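Local coordinates for protein octaprenyl-diphosphate synthase (PDB 4JXN) that probably extends farnesyl diphosphate with five isopentenyl units to all-trans-octaprenyl diphosphate, the precursor of quinone side chains, using magnesium as cofactor, at residues 56-61 / 182-187; 161-166 / 243-248; 218-223 / 328-333; 263-268 / 280-285. One frame throughout, in Å; residues are numbered along the deposited sequence.

Contact 1: residues 56-61 / 182-187; sequences RLRPML and AALFSA
F185 is the hub of this contact: L57, R58 and L61, all from the start of helix 57-68, meet its ring. The short helical segments run roughly alongside each other, their axes 9.1 Å apart at closest and 32° from parallel, and no hydrogen bond crosses between them.

The apolar contacts come first. CD1 of L57 lies 3.4 Å from CE2 of F185, a tight approach made at about a right angle, and the leucine's chi1 of 92°, well away from a staggered value, goes with this closeness. L61 points toward the other helix and lays its CD1 3.7 Å from CD2 of F185. Next to them, CD2 of L184 meets the methylene CD of R58 at 3.8 Å.

The second kind of contact sets a polar group against the ring. R58 runs extended from CG to NE, passing beside F185, with NE 3.7 Å from CE1. The guanidinium and phenyl planes stand 79° apart: CE1 lies over a guanidinium face, while NH2 sits in the ring plane at its edge. An alanine in place of F185 is likely to open a gap between the helices, leaving L57 and L61 without the ring surface they share and the guanidinium without the ring edge beside it.

F217, on helix 200-224, also meets the F185 ring, so three helices converge here. The all-helical bundle is that of trans-prenyltransferases, and R56 to P59 close the GGKRLRP sequence, which in relatives helps form the isopentenyl diphosphate site.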
loop_
_atom_site.group_PDB
_atom_site.type_symbol
_atom_site.label_atom_id
_atom_site.label_comp_id
_atom_site.label_asym_id
_atom_site.label_seq_id
_atom_site.Cartn_x
_atom_site.Cartn_y
_atom_site.Cartn_z
ATOM N N ARG A 56 -2.086 0.242 -22.135
ATOM C CA ARG A 56 -0.820 0.682 -21.555
ATOM C C ARG A 56 0.149 -0.490 -21.604
ATOM O O ARG A 56 -0.284 -1.648 -21.560
ATOM C CB ARG A 56 -1.021 1.151 -20.110
ATOM C CG ARG A 56 -2.111 2.196 -19.931
ATOM C CD ARG A 56 -2.246 2.615 -18.475
ATOM N NE ARG A 56 -3.016 3.849 -18.319
ATOM C CZ ARG A 56 -3.239 4.465 -17.158
ATOM N NH1 ARG A 56 -2.752 3.975 -16.023
ATOM N NH2 ARG A 56 -3.955 5.586 -17.128
ATOM N N LEU A 57 1.451 -0.209 -21.681
ATOM C CA LEU A 57 2.429 -1.269 -21.982
ATOM C C LEU A 57 2.706 -2.219 -20.814
ATOM O O LEU A 57 3.010 -3.390 -21.040
ATOM C CB LEU A 57 3.729 -0.702 -22.594
ATOM C CG LEU A 57 4.937 -0.306 -21.742
ATOM C CD1 LEU A 57 5.662 -1.520 -21.174
ATOM C CD2 LEU A 57 5.893 0.532 -22.581
ATOM N N ARG A 58 2.588 -1.745 -19.578
ATOM C CA ARG A 58 2.844 -2.620 -18.434
ATOM C C ARG A 58 1.903 -3.838 -18.399
ATOM O O ARG A 58 2.375 -4.970 -18.351
ATOM C CB ARG A 58 2.796 -1.843 -17.118
ATOM C CG ARG A 58 4.080 -1.087 -16.830
ATOM C CD ARG A 58 3.886 -0.004 -15.775
ATOM N NE ARG A 58 4.864 1.070 -15.928
ATOM C CZ ARG A 58 4.823 2.004 -16.880
ATOM N NH1 ARG A 58 3.844 2.014 -17.786
ATOM N NH2 ARG A 58 5.768 2.934 -16.936
ATOM N N PRO A 59 0.573 -3.608 -18.416
ATOM C CA PRO A 59 -0.340 -4.746 -18.435
ATOM C C PRO A 59 -0.225 -5.560 -19.714
ATOM O O PRO A 59 -0.452 -6.781 -19.680
ATOM C CB PRO A 59 -1.731 -4.098 -18.303
ATOM C CG PRO A 59 -1.537 -2.694 -18.715
ATOM C CD PRO A 59 -0.158 -2.350 -18.215
ATOM N N MET A 60 0.118 -4.888 -20.819
ATOM C CA MET A 60 0.389 -5.559 -22.106
ATOM C C MET A 60 1.517 -6.582 -22.021
ATOM O O MET A 60 1.470 -7.633 -22.673
ATOM C CB MET A 60 0.754 -4.548 -23.207
ATOM C CG MET A 60 -0.418 -4.008 -24.033
ATOM S SD MET A 60 0.053 -3.318 -25.647
ATOM C CE MET A 60 0.944 -1.835 -25.179
ATOM N N LEU A 61 2.552 -6.259 -21.257
ATOM C CA LEU A 61 3.675 -7.178 -21.065
ATOM C C LEU A 61 3.240 -8.517 -20.478
ATOM O O LEU A 61 3.730 -9.573 -20.889
ATOM C CB LEU A 61 4.746 -6.550 -20.182
ATOM C CG LEU A 61 5.571 -5.459 -20.871
ATOM C CD1 LEU A 61 6.530 -4.834 -19.876
ATOM C CD2 LEU A 61 6.314 -6.003 -22.094
ATOM N N ALA A 182 11.886 -0.507 -13.590
ATOM C CA ALA A 182 12.096 -1.790 -14.275
ATOM C C ALA A 182 11.470 -2.979 -13.543
ATOM O O ALA A 182 11.006 -3.924 -14.177
ATOM C CB ALA A 182 13.578 -2.035 -14.536
ATOM N N ALA A 183 11.452 -2.922 -12.217
ATOM C CA ALA A 183 10.955 -4.026 -11.399
ATOM C C ALA A 183 9.553 -4.457 -11.802
ATOM O O ALA A 183 9.276 -5.669 -11.891
ATOM C CB ALA A 183 10.994 -3.669 -9.921
ATOM N N LEU A 184 8.673 -3.488 -12.059
ATOM C CA LEU A 184 7.302 -3.812 -12.496
ATOM C C LEU A 184 7.260 -4.398 -13.909
ATOM O O LEU A 184 6.490 -5.317 -14.175
ATOM C CB LEU A 184 6.385 -2.585 -12.415
ATOM C CG LEU A 184 4.872 -2.859 -12.505
ATOM C CD1 LEU A 184 4.438 -3.888 -11.469
ATOM C CD2 LEU A 184 4.090 -1.568 -12.316
ATOM N N PHE A 185 8.077 -3.859 -14.815
ATOM C CA PHE A 185 8.212 -4.436 -16.155
ATOM C C PHE A 185 8.605 -5.908 -16.033
ATOM O O PHE A 185 7.949 -6.802 -16.581
ATOM C CB PHE A 185 9.304 -3.725 -16.969
ATOM C CG PHE A 185 8.858 -2.459 -17.668
ATOM C CD1 PHE A 185 8.322 -1.391 -16.957
ATOM C CD2 PHE A 185 9.055 -2.307 -19.036
ATOM C CE1 PHE A 185 7.947 -0.227 -17.610
ATOM C CE2 PHE A 185 8.689 -1.141 -19.684
ATOM C CZ PHE A 185 8.127 -0.105 -18.975
ATOM N N SER A 186 9.671 -6.151 -15.286
ATOM C CA SER A 186 10.249 -7.477 -15.206
ATOM C C SER A 186 9.285 -8.415 -14.483
ATOM O O SER A 186 9.199 -9.594 -14.811
ATOM C CB SER A 186 11.614 -7.427 -14.508
ATOM O OG SER A 186 11.499 -6.891 -13.195
ATOM N N ALA A 187 8.540 -7.882 -13.522
ATOM C CA ALA A 187 7.544 -8.677 -12.810
ATOM C C ALA A 187 6.360 -8.958 -13.705
ATOM O O ALA A 187 5.863 -10.080 -13.729
ATOM C CB ALA A 187 7.079 -7.964 -11.556
#

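Contact 2: residues 161-166 / 243-248; sequences TASQNL and ERKLTM
R244 lies across CG of Q164 where two turns meet. Followed outward, R244 begins with CB 3.5 Å from CG of Q164. Its own CG is anti to the carbonyl carbon (chi1 -50°) and rests against the backbone carbonyl of T268. The chain then bends at chi3 (62°), bringing NE to 3.9 Å from CG of Q164; this nitrogen gives its hydrogen to the carbonyl oxygen of I269. At the tip, one face of the guanidinium lies against that same CG, which stands 3.7 Å off the plane and toward the rim, so one methylene lies beside CB, NE and the near side of the flat group.

Both residues sit where the backbone leaves a helix. R244 has positive phi and ends helix 239-242 in a Schellman motif, and Q164, also at positive phi, is the third residue of a type II turn from A162 to N165 that follows helix 139-162. The contact therefore joins two helix exits of the bundle, with loop 243-248 leading on to helix 248-254.

Farther along the loop, L246 is the centre of an inverse gamma turn and points toward the 161-166 turn. Its CD1 comes 3.2 Å from the carbonyl oxygen of N165 and 3.8 Å from that of A162. K245 points away overall, yet its CG still touches OG of S163 at 3.7 Å, while NZ forms a salt bridge with D240.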
loop_
_atom_site.group_PDB
_atom_site.type_symbol
_atom_site.label_atom_id
_atom_site.label_comp_id
_atom_site.label_asym_id
_atom_site.label_seq_id
_atom_site.Cartn_x
_atom_site.Cartn_y
_atom_site.Cartn_z
ATOM N N THR A 161 16.811 10.148 -0.988
ATOM C CA THR A 161 18.188 10.401 -0.579
ATOM C C THR A 161 19.077 10.745 -1.777
ATOM O O THR A 161 19.792 11.747 -1.762
ATOM C CB THR A 161 18.776 9.175 0.150
ATOM O OG1 THR A 161 18.878 8.077 -0.762
ATOM C CG2 THR A 161 17.894 8.760 1.328
ATOM N N ALA A 162 19.013 9.916 -2.814
ATOM C CA ALA A 162 19.887 10.056 -3.982
ATOM C C ALA A 162 19.547 11.259 -4.864
ATOM O O ALA A 162 20.396 11.727 -5.617
ATOM C CB ALA A 162 19.872 8.781 -4.807
ATOM N N SER A 163 18.307 11.739 -4.795
ATOM C CA SER A 163 17.962 13.005 -5.430
ATOM C C SER A 163 18.593 14.124 -4.620
ATOM O O SER A 163 18.520 14.120 -3.389
ATOM C CB SER A 163 16.450 13.202 -5.520
ATOM O OG SER A 163 15.919 12.495 -6.634
ATOM N N GLN A 164 19.224 15.066 -5.319
ATOM C CA GLN A 164 19.916 16.194 -4.691
ATOM C C GLN A 164 21.162 15.727 -3.943
ATOM O O GLN A 164 21.483 16.259 -2.879
ATOM C CB GLN A 164 18.973 16.964 -3.749
ATOM C CG GLN A 164 17.621 17.307 -4.370
ATOM C CD GLN A 164 16.445 17.006 -3.459
ATOM O OE1 GLN A 164 16.440 17.376 -2.285
ATOM N NE2 GLN A 164 15.436 16.334 -4.002
ATOM N N ASN A 165 21.866 14.744 -4.508
ATOM C CA ASN A 165 23.044 14.147 -3.862
ATOM C C ASN A 165 24.146 13.758 -4.857
ATOM O O ASN A 165 24.197 12.620 -5.339
ATOM C CB ASN A 165 22.617 12.928 -3.033
ATOM C CG ASN A 165 23.732 12.394 -2.146
ATOM O OD1 ASN A 165 24.839 12.102 -2.610
ATOM N ND2 ASN A 165 23.439 12.256 -0.856
ATOM N N LEU A 166 25.065 14.690 -5.105
ATOM C CA LEU A 166 26.094 14.532 -6.146
ATOM C C LEU A 166 27.099 13.391 -5.903
ATOM O O LEU A 166 28.026 13.197 -6.700
ATOM C CB LEU A 166 26.872 15.849 -6.341
ATOM C CG LEU A 166 26.093 17.154 -6.559
ATOM C CD1 LEU A 166 27.061 18.312 -6.741
ATOM C CD2 LEU A 166 25.128 17.071 -7.734
ATOM N N GLU A 243 13.932 20.087 -10.789
ATOM C CA GLU A 243 13.603 19.101 -9.738
ATOM C C GLU A 243 14.794 18.628 -8.905
ATOM O O GLU A 243 14.598 18.010 -7.853
ATOM C CB GLU A 243 12.942 17.850 -10.338
ATOM C CG GLU A 243 11.442 17.938 -10.566
ATOM C CD GLU A 243 10.844 16.587 -10.930
ATOM O OE1 GLU A 243 10.277 16.457 -12.036
ATOM O OE2 GLU A 243 10.959 15.645 -10.115
ATOM N N ARG A 244 16.017 18.867 -9.385
ATOM C CA ARG A 244 17.235 18.505 -8.647
ATOM C C ARG A 244 17.320 16.977 -8.522
ATOM O O ARG A 244 17.877 16.422 -7.568
ATOM C CB ARG A 244 17.273 19.209 -7.279
ATOM C CG ARG A 244 17.011 20.715 -7.359
ATOM C CD ARG A 244 16.568 21.305 -6.028
ATOM N NE ARG A 244 17.608 21.134 -5.018
ATOM C CZ ARG A 244 17.449 21.317 -3.710
ATOM N NH1 ARG A 244 18.484 21.112 -2.888
ATOM N NH2 ARG A 244 16.272 21.686 -3.217
ATOM N N LYS A 245 16.767 16.318 -9.535
ATOM C CA LYS A 245 16.665 14.872 -9.599
ATOM C C LYS A 245 17.796 14.398 -10.500
ATOM O O LYS A 245 17.928 14.880 -11.631
ATOM C CB LYS A 245 15.297 14.502 -10.176
ATOM C CG LYS A 245 14.973 13.016 -10.218
ATOM C CD LYS A 245 13.466 12.790 -10.156
ATOM C CE LYS A 245 13.021 11.606 -11.000
ATOM N NZ LYS A 245 12.863 11.981 -12.434
ATOM N N LEU A 246 18.625 13.482 -9.998
ATOM C CA LEU A 246 19.830 13.064 -10.724
ATOM C C LEU A 246 19.556 12.013 -11.805
ATOM O O LEU A 246 19.644 10.806 -11.576
ATOM C CB LEU A 246 20.926 12.595 -9.761
ATOM C CG LEU A 246 21.630 13.713 -8.981
ATOM C CD1 LEU A 246 22.808 13.139 -8.209
ATOM C CD2 LEU A 246 22.098 14.850 -9.885
ATOM N N THR A 247 19.202 12.528 -12.977
ATOM C CA THR A 247 19.095 11.793 -14.230
ATOM C C THR A 247 20.489 11.296 -14.670
ATOM O O THR A 247 21.517 11.789 -14.192
ATOM C CB THR A 247 18.514 12.755 -15.290
ATOM O OG1 THR A 247 17.533 13.597 -14.677
ATOM C CG2 THR A 247 17.860 12.040 -16.387
ATOM N N MET A 248 20.535 10.317 -15.570
ATOM C CA MET A 248 21.822 9.780 -16.024
ATOM C C MET A 248 22.696 10.823 -16.730
ATOM O O MET A 248 23.900 10.885 -16.474
ATOM C CB MET A 248 21.627 8.573 -16.942
ATOM C CG MET A 248 22.936 7.909 -17.356
ATOM S SD MET A 248 22.724 6.340 -18.224
ATOM C CE MET A 248 22.425 5.232 -16.844
#

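Contact 3: residues 218-223 / 328-333; sequences QIVDDL and YVVERI
V329 meets V220 through its backbone: the carbonyl oxygen of V329 lies 3.5 Å from CG2 of V220, a nonpolar contact, and no hydrogen bond joins the segments. V220 points toward the C-terminal segment and is the residue on which most of it converges. V330 follows, its CG1 4.0 Å from CG2 of V220, the two side chains crossing at about a right angle.

From V330 the chain enters a type I turn that ends at I333, whose amide bonds back to the carbonyl oxygen of V330 at 3.3 Å. R332, inside this turn, reaches back toward helix 200-224: its NH2 passes 4.3 Å from CG1 of V220 and stops 4.5 Å from OD1 of D221, opposite charges too far apart for a salt bridge. I333, the last modelled residue, turns toward L223. Its chi1 of 61° puts CG1 between the backbone N and carbonyl carbon, and both CG2 and CD1 then come to 3.8 Å from CD2 of L223.

Residues 218-223, with F217 just before, fall in the FQxxDDxxD sequence, the second aspartate-rich motif of trans-prenyltransferases, which in relatives takes part in magnesium-diphosphate binding. Q218 points away from 328-333; its NE2 gives a 2.9 Å bond to OD1 of D222, arriving 41° above the carboxylate plane, and its OE1 pairs with T181.

The end of helix 317-330 and the turn after it thus lie against helix 200-224, V329 also touching L213 and F217; helix 291-309 touches I219 and L223, and helix 170-196 packs on Q218.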
loop_
_atom_site.group_PDB
_atom_site.type_symbol
_atom_site.label_atom_id
_atom_site.label_comp_id
_atom_site.label_asym_id
_atom_site.label_seq_id
_atom_site.Cartn_x
_atom_site.Cartn_y
_atom_site.Cartn_z
ATOM N N GLN A 218 13.161 4.056 -19.180
ATOM C CA GLN A 218 13.393 5.147 -18.235
ATOM C C GLN A 218 14.552 6.023 -18.667
ATOM O O GLN A 218 14.529 7.230 -18.440
ATOM C CB GLN A 218 13.714 4.589 -16.842
ATOM C CG GLN A 218 13.987 5.632 -15.773
ATOM C CD GLN A 218 12.816 6.567 -15.587
ATOM O OE1 GLN A 218 11.736 6.140 -15.202
ATOM N NE2 GLN A 218 13.019 7.848 -15.875
ATOM N N ILE A 219 15.592 5.419 -19.239
ATOM C CA ILE A 219 16.701 6.217 -19.766
ATOM C C ILE A 219 16.230 7.083 -20.920
ATOM O O ILE A 219 16.660 8.230 -21.046
ATOM C CB ILE A 219 17.893 5.347 -20.193
ATOM C CG1 ILE A 219 18.593 4.811 -18.955
ATOM C CG2 ILE A 219 18.899 6.136 -21.036
ATOM C CD1 ILE A 219 19.311 3.503 -19.210
ATOM N N VAL A 220 15.345 6.541 -21.750
ATOM C CA VAL A 220 14.744 7.330 -22.824
ATOM C C VAL A 220 14.048 8.557 -22.225
ATOM O O VAL A 220 14.300 9.674 -22.666
ATOM C CB VAL A 220 13.783 6.500 -23.696
ATOM C CG1 VAL A 220 12.996 7.394 -24.653
ATOM C CG2 VAL A 220 14.564 5.444 -24.472
ATOM N N ASP A 221 13.216 8.356 -21.202
ATOM C CA ASP A 221 12.547 9.480 -20.525
ATOM C C ASP A 221 13.579 10.507 -20.088
ATOM O O ASP A 221 13.446 11.687 -20.370
ATOM C CB ASP A 221 11.756 9.015 -19.287
ATOM C CG ASP A 221 10.302 8.637 -19.601
ATOM O OD1 ASP A 221 9.949 8.383 -20.774
ATOM O OD2 ASP A 221 9.497 8.588 -18.648
ATOM N N ASP A 222 14.606 10.031 -19.392
ATOM C CA ASP A 222 15.707 10.873 -18.920
ATOM C C ASP A 222 16.291 11.729 -20.043
ATOM O O ASP A 222 16.517 12.934 -19.886
ATOM C CB ASP A 222 16.800 9.982 -18.339
ATOM C CG ASP A 222 16.426 9.383 -16.993
ATOM O OD1 ASP A 222 15.287 9.595 -16.521
ATOM O OD2 ASP A 222 17.284 8.694 -16.403
ATOM N N LEU A 223 16.520 11.076 -21.175
ATOM C CA LEU A 223 17.072 11.694 -22.380
ATOM C C LEU A 223 16.189 12.798 -22.961
ATOM O O LEU A 223 16.677 13.876 -23.293
ATOM C CB LEU A 223 17.253 10.607 -23.443
ATOM C CG LEU A 223 18.610 10.386 -24.103
ATOM C CD1 LEU A 223 19.767 10.839 -23.230
ATOM C CD2 LEU A 223 18.749 8.914 -24.483
ATOM N N TYR A 328 10.920 -0.014 -30.631
ATOM C CA TYR A 328 9.951 1.064 -30.428
ATOM C C TYR A 328 10.277 1.931 -29.207
ATOM O O TYR A 328 10.138 3.150 -29.254
ATOM C CB TYR A 328 8.538 0.482 -30.275
ATOM C CG TYR A 328 7.470 1.524 -30.030
ATOM C CD1 TYR A 328 6.835 2.162 -31.092
ATOM C CD2 TYR A 328 7.101 1.883 -28.729
ATOM C CE1 TYR A 328 5.861 3.123 -30.870
ATOM C CE2 TYR A 328 6.128 2.841 -28.497
ATOM C CZ TYR A 328 5.511 3.457 -29.571
ATOM O OH TYR A 328 4.543 4.407 -29.352
ATOM N N VAL A 329 10.688 1.308 -28.106
ATOM C CA VAL A 329 11.018 2.072 -26.902
ATOM C C VAL A 329 12.157 3.073 -27.162
ATOM O O VAL A 329 12.160 4.158 -26.598
ATOM C CB VAL A 329 11.354 1.159 -25.701
ATOM C CG1 VAL A 329 12.039 1.936 -24.589
ATOM C CG2 VAL A 329 10.088 0.506 -25.163
ATOM N N VAL A 330 13.107 2.727 -28.020
ATOM C CA VAL A 330 14.232 3.631 -28.283
ATOM C C VAL A 330 14.122 4.414 -29.598
ATOM O O VAL A 330 15.062 5.106 -29.979
ATOM C CB VAL A 330 15.587 2.883 -28.225
ATOM C CG1 VAL A 330 15.931 2.537 -26.782
ATOM C CG2 VAL A 330 15.570 1.632 -29.099
ATOM N N GLU A 331 12.981 4.340 -30.279
ATOM C CA GLU A 331 12.849 4.996 -31.589
ATOM C C GLU A 331 12.975 6.528 -31.508
ATOM O O GLU A 331 13.495 7.153 -32.433
ATOM C CB GLU A 331 11.539 4.609 -32.284
ATOM C CG GLU A 331 10.296 5.331 -31.778
ATOM C CD GLU A 331 9.113 5.143 -32.700
ATOM O OE1 GLU A 331 8.033 4.767 -32.198
ATOM O OE2 GLU A 331 9.269 5.369 -33.926
ATOM N N ARG A 332 12.518 7.117 -30.399
ATOM C CA ARG A 332 12.535 8.575 -30.214
ATOM C C ARG A 332 13.913 9.180 -29.908
ATOM O O ARG A 332 14.008 10.380 -29.656
ATOM C CB ARG A 332 11.543 8.992 -29.122
ATOM C CG ARG A 332 10.088 8.928 -29.560
ATOM C CD ARG A 332 9.174 9.410 -28.448
ATOM N NE ARG A 332 9.214 8.509 -27.297
ATOM C CZ ARG A 332 8.681 8.766 -26.103
ATOM N NH1 ARG A 332 8.053 9.914 -25.859
ATOM N NH2 ARG A 332 8.781 7.863 -25.138
ATOM N N ILE A 333 14.966 8.365 -29.921
ATOM C CA ILE A 333 16.336 8.865 -29.793
ATOM C C ILE A 333 17.167 8.381 -30.975
ATOM O O ILE A 333 18.393 8.388 -30.917
ATOM C CB ILE A 333 16.989 8.421 -28.458
ATOM C CG1 ILE A 333 17.077 6.887 -28.364
ATOM C CG2 ILE A 333 16.201 8.982 -27.283
ATOM C CD1 ILE A 333 17.828 6.362 -27.160
#

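Contact 4: residues 263-268 / 280-285; sequences AFWVRT and QHAIAL
W265 and A282 mark the nearest backbones, their CA atoms 8.5 Å apart, where the axes of helices 263-268 and 280-285 approach to 11.7 Å at a signed crossing angle of -133°. Consecutive in the chain, helices 259-270 and 278-288 form a helix-loop-helix unit packed largely through aromatic side chains. F264, its CG anti to the backbone N (chi1 178°), sends its ring toward helix 278-288 and forms an edge-to-face pair with H281. Their planes stand 83° apart, and CD2 of the imidazole sits 3.4 Å above the phenyl plane, over its centre.

On the opposite face of the phenyl lies the methyl CG2 of T268, so the ring is held between a histidine edge and a threonine. OG1 of that threonine bonds back to the carbonyl oxygen of F264 at 2.8 Å. L285 fills the corner between the aromatics, with CD1 3.8 Å from CD2 of F264 and equally far from CZ2 of W265. CB of A282 meets the indole at CH2.

With an alanine at F264, the H281 edge is likely to have no ring to face, and CD1 of L285 to keep only its W265 contact here. Beyond the two helices, W265 also packs on helix 248-254, and F241 of helix 239-242 touches T268 and A282.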
loop_
_atom_site.group_PDB
_atom_site.type_symbol
_atom_site.label_atom_id
_atom_site.label_comp_id
_atom_site.label_asym_id
_atom_site.label_seq_id
_atom_site.Cartn_x
_atom_site.Cartn_y
_atom_site.Cartn_z
ATOM N N ALA A 263 31.097 23.475 -8.540
ATOM C CA ALA A 263 30.456 24.581 -7.819
ATOM C C ALA A 263 29.096 24.896 -8.395
ATOM O O ALA A 263 28.133 25.119 -7.652
ATOM C CB ALA A 263 31.341 25.819 -7.840
ATOM N N PHE A 264 29.012 24.897 -9.725
ATOM C CA PHE A 264 27.730 25.041 -10.400
ATOM C C PHE A 264 26.772 23.882 -10.050
ATOM O O PHE A 264 25.589 24.110 -9.830
ATOM C CB PHE A 264 27.925 25.108 -11.918
ATOM C CG PHE A 264 26.634 25.209 -12.684
ATOM C CD1 PHE A 264 25.986 26.431 -12.801
ATOM C CD2 PHE A 264 26.060 24.091 -13.267
ATOM C CE1 PHE A 264 24.795 26.537 -13.494
ATOM C CE2 PHE A 264 24.871 24.187 -13.959
ATOM C CZ PHE A 264 24.235 25.413 -14.072
ATOM N N TRP A 265 27.269 22.643 -10.016
ATOM C CA TRP A 265 26.410 21.494 -9.686
ATOM C C TRP A 265 26.007 21.504 -8.218
ATOM O O TRP A 265 24.837 21.330 -7.891
ATOM C CB TRP A 265 27.088 20.164 -10.028
ATOM C CG TRP A 265 27.284 19.972 -11.497
ATOM C CD1 TRP A 265 28.460 19.764 -12.144
ATOM C CD2 TRP A 265 26.273 19.997 -12.507
ATOM N NE1 TRP A 265 28.255 19.673 -13.490
ATOM C CE2 TRP A 265 26.915 19.788 -13.740
ATOM C CE3 TRP A 265 24.886 20.188 -12.489
ATOM C CZ2 TRP A 265 26.222 19.769 -14.956
ATOM C CZ3 TRP A 265 24.202 20.157 -13.686
ATOM C CH2 TRP A 265 24.872 19.946 -14.907
ATOM N N VAL A 266 26.988 21.722 -7.346
ATOM C CA VAL A 266 26.762 21.866 -5.899
ATOM C C VAL A 266 25.666 22.884 -5.576
ATOM O O VAL A 266 24.903 22.711 -4.626
ATOM C CB VAL A 266 28.065 22.305 -5.189
ATOM C CG1 VAL A 266 27.802 22.664 -3.731
ATOM C CG2 VAL A 266 29.143 21.223 -5.302
ATOM N N ARG A 267 25.587 23.931 -6.390
ATOM C CA ARG A 267 24.701 25.067 -6.150
ATOM C C ARG A 267 23.260 24.878 -6.630
ATOM O O ARG A 267 22.316 25.250 -5.930
ATOM C CB ARG A 267 25.301 26.313 -6.826
ATOM C CG ARG A 267 24.445 27.575 -6.758
ATOM C CD ARG A 267 25.231 28.825 -7.163
ATOM N NE ARG A 267 25.553 28.882 -8.595
ATOM C CZ ARG A 267 24.674 29.145 -9.569
ATOM N NH1 ARG A 267 25.079 29.168 -10.835
ATOM N NH2 ARG A 267 23.389 29.375 -9.302
ATOM N N THR A 268 23.096 24.354 -7.842
ATOM C CA THR A 268 21.780 24.268 -8.500
ATOM C C THR A 268 21.006 22.981 -8.164
ATOM O O THR A 268 19.824 22.846 -8.511
ATOM C CB THR A 268 21.936 24.344 -10.034
ATOM O OG1 THR A 268 22.921 23.392 -10.464
ATOM C CG2 THR A 268 22.375 25.735 -10.471
ATOM N N GLN A 280 20.530 26.766 -19.573
ATOM C CA GLN A 280 21.322 26.818 -20.790
ATOM C C GLN A 280 22.736 26.367 -20.494
ATOM O O GLN A 280 23.362 25.710 -21.327
ATOM C CB GLN A 280 21.358 28.240 -21.361
ATOM C CG GLN A 280 20.017 28.747 -21.864
ATOM C CD GLN A 280 19.600 28.103 -23.166
ATOM O OE1 GLN A 280 18.562 27.441 -23.239
ATOM N NE2 GLN A 280 20.409 28.291 -24.205
ATOM N N HIS A 281 23.228 26.729 -19.308
ATOM C CA HIS A 281 24.572 26.365 -18.888
ATOM C C HIS A 281 24.688 24.862 -18.596
ATOM O O HIS A 281 25.642 24.231 -19.047
ATOM C CB HIS A 281 25.010 27.183 -17.676
ATOM C CG HIS A 281 26.452 27.000 -17.331
ATOM N ND1 HIS A 281 27.470 27.292 -18.215
ATOM C CD2 HIS A 281 27.048 26.527 -16.213
ATOM C CE1 HIS A 281 28.630 27.006 -17.655
ATOM N NE2 HIS A 281 28.402 26.524 -16.446
ATOM N N ALA A 282 23.713 24.306 -17.873
ATOM C CA ALA A 282 23.609 22.844 -17.637
ATOM C C ALA A 282 23.660 22.058 -18.934
ATOM O O ALA A 282 24.425 21.102 -19.059
ATOM C CB ALA A 282 22.327 22.511 -16.889
ATOM N N ILE A 283 22.843 22.466 -19.904
ATOM C CA ILE A 283 22.783 21.793 -21.206
ATOM C C ILE A 283 24.127 21.878 -21.939
ATOM O O ILE A 283 24.572 20.911 -22.551
ATOM C CB ILE A 283 21.630 22.359 -22.085
ATOM C CG1 ILE A 283 20.273 21.937 -21.499
ATOM C CG2 ILE A 283 21.730 21.871 -23.526
ATOM C CD1 ILE A 283 19.076 22.620 -22.122
ATOM N N ALA A 284 24.764 23.042 -21.887
ATOM C CA ALA A 284 26.105 23.206 -22.449
ATOM C C ALA A 284 27.107 22.210 -21.838
ATOM O O ALA A 284 27.921 21.634 -22.550
ATOM C CB ALA A 284 26.594 24.633 -22.234
ATOM N N LEU A 285 27.053 22.047 -20.512
ATOM C CA LEU A 285 27.927 21.120 -19.796
ATOM C C LEU A 285 27.638 19.665 -20.183
ATOM O O LEU A 285 28.560 18.855 -20.275
ATOM C CB LEU A 285 27.821 21.311 -18.272
ATOM C CG LEU A 285 28.263 22.682 -17.739
ATOM C CD1 LEU A 285 28.074 22.772 -16.236
ATOM C CD2 LEU A 285 29.700 22.996 -18.127
#

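Contact 1 lies deepest, about 7 Å between its centre and the chain's; contact 3 is partly buried, and contact 2 is on the surface. Contact 4 is buried locally, although its centre lies about 28 Å out. No two contacts join the same pair of helices, but contacts 2 and 3 touch through T247 and D222, and contacts 2 and 4 through L166 and W265. The chemistry differs from place to place: a phenyl ring among leucines and an arginine in contact 1, aliphatic packing beside an unclosed charge pair in contact 3, carbonyls and an arginine over a methylene in contact 2, aromatic rings in contact 4.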